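Local coordinates for protein trans-2-enoyl-CoA reductase [NADH] (Treponema denticola ATCC 35405, PDB 4GGO) that reduces the carbon-carbon double bond of trans-2-enoyl-CoA substrates such as crotonyl-CoA with NADH, a step in bacterial fatty acid synthesis, at residues 363-366 with 370-373. Residues are numbered along the deposited sequence; the frame is centred on the assembly and turned at random.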
loop_
_atom_site.group_PDB
_atom_site.type_symbol
_atom_site.label_atom_id
_atom_site.label_comp_id
_atom_site.label_asym_id
_atom_site.label_seq_id
_atom_site.Cartn_x
_atom_site.Cartn_y
_atom_site.Cartn_z
ATOM N N GLU A 363 23.399 17.910 -12.589
ATOM C CA GLU A 363 23.577 17.739 -14.027
ATOM C C GLU A 363 23.324 16.314 -14.523
ATOM O O GLU A 363 23.026 16.111 -15.699
ATOM C CB GLU A 363 24.970 18.219 -14.457
ATOM C CG GLU A 363 26.103 17.797 -13.529
ATOM C CD GLU A 363 26.694 16.441 -13.879
ATOM O OE1 GLU A 363 27.523 15.934 -13.094
ATOM O OE2 GLU A 363 26.337 15.885 -14.941
ATOM N N ASN A 364 23.432 15.332 -13.631
ATOM C CA ASN A 364 23.343 13.932 -14.046
ATOM C C ASN A 364 22.134 13.166 -13.508
ATOM O O ASN A 364 21.940 11.998 -13.845
ATOM C CB ASN A 364 24.640 13.182 -13.701
ATOM C CG ASN A 364 24.896 13.100 -12.200
ATOM O OD1 ASN A 364 23.992 13.281 -11.384
ATOM N ND2 ASN A 364 26.141 12.821 -11.835
ATOM N N ALA A 365 21.335 13.826 -12.672
ATOM C CA ALA A 365 20.231 13.175 -11.964
ATOM C C ALA A 365 19.280 12.407 -12.881
ATOM O O ALA A 365 18.956 11.247 -12.620
ATOM C CB ALA A 365 19.461 14.192 -11.133
ATOM N N GLU A 366 18.845 13.055 -13.956
ATOM C CA GLU A 366 17.927 12.439 -14.907
ATOM C C GLU A 366 18.566 11.230 -15.589
ATOM O O GLU A 366 17.877 10.280 -15.964
ATOM C CB GLU A 366 17.480 13.464 -15.954
ATOM C CG GLU A 366 16.457 12.945 -16.955
ATOM C CD GLU A 366 15.101 12.687 -16.330
ATOM O OE1 GLU A 366 14.801 13.289 -15.277
ATOM O OE2 GLU A 366 14.331 11.880 -16.893
ATOM N N ASP A 370 16.435 6.929 -11.952
ATOM C CA ASP A 370 15.189 6.746 -12.682
ATOM C C ASP A 370 14.158 7.786 -12.259
ATOM O O ASP A 370 13.124 7.452 -11.676
ATOM C CB ASP A 370 14.639 5.334 -12.466
ATOM C CG ASP A 370 13.500 5.000 -13.409
ATOM O OD1 ASP A 370 13.347 5.704 -14.430
ATOM O OD2 ASP A 370 12.760 4.030 -13.132
ATOM N N LEU A 371 14.450 9.050 -12.551
ATOM C CA LEU A 371 13.513 10.130 -12.276
ATOM C C LEU A 371 12.271 9.970 -13.144
ATOM O O LEU A 371 11.172 10.349 -12.745
ATOM C CB LEU A 371 14.164 11.491 -12.524
ATOM C CG LEU A 371 15.308 11.878 -11.585
ATOM C CD1 LEU A 371 15.780 13.295 -11.870
ATOM C CD2 LEU A 371 14.884 11.731 -10.131
ATOM N N ALA A 372 12.457 9.402 -14.330
ATOM C CA ALA A 372 11.349 9.131 -15.239
ATOM C C ALA A 372 10.385 8.119 -14.631
ATOM O O ALA A 372 9.169 8.306 -14.668
ATOM C CB ALA A 372 11.871 8.630 -16.578
ATOM N N GLY A 373 10.936 7.045 -14.073
ATOM C CA GLY A 373 10.134 6.033 -13.411
ATOM C C GLY A 373 9.417 6.590 -12.194
ATOM O O GLY A 373 8.282 6.213 -11.905
HETATM O O HOH W 1 15.002 9.507 -15.744
#
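Where the short helix 365-368 is followed, after a brief turn, by the N-terminal turn of helix 371-380, Leu-371 packs against Ala-365 and Glu-366. Leu-371 CD1 lies 3.9 Å from Ala-365 CB and 3.7 Å from Ala-365 C, so one methyl covers both the small side chain and the start of the peptide that follows. The carboxylate of Glu-366 also lies against Leu-371. The CG of Glu-366 is anti to the backbone N (chi1 -177°) and the chain then bends at chi2 (69°), which folds the carboxylate back over the second helix: Glu-366 OE1 reaches CB of Leu-371 at 3.3 Å, while Glu-366 OE2 ends near CB of Ala-372 at 4.1 Å. A water also links the two helices: it accepts from Ala-372 N at 2.9 Å and lies 3.0 Å from Glu-366 O, to which it can donate; its bond to Glu-366 OE2 is weak. The main polar partner of that carboxylate oxygen is Arg-375, one turn further along helix 371-380, in a salt bridge that probably helps hold the bent side chain across the junction. Asp-370 is the N-cap of this helix. Asp-370 OD1 accepts from Gly-373 N at 2.8 Å, met from well above the carboxylate plane, which satisfies a first-turn amide, and OD2 forms a salt bridge with Lys-303. The junction lies toward the periphery of the protein, within the family's C-terminal region, and rests on helix 291-305: Leu-371 touches Ala-296, Asp-370 meets Phe-299, and a backbone hydrogen bond joins Asp-370 to Ala-296.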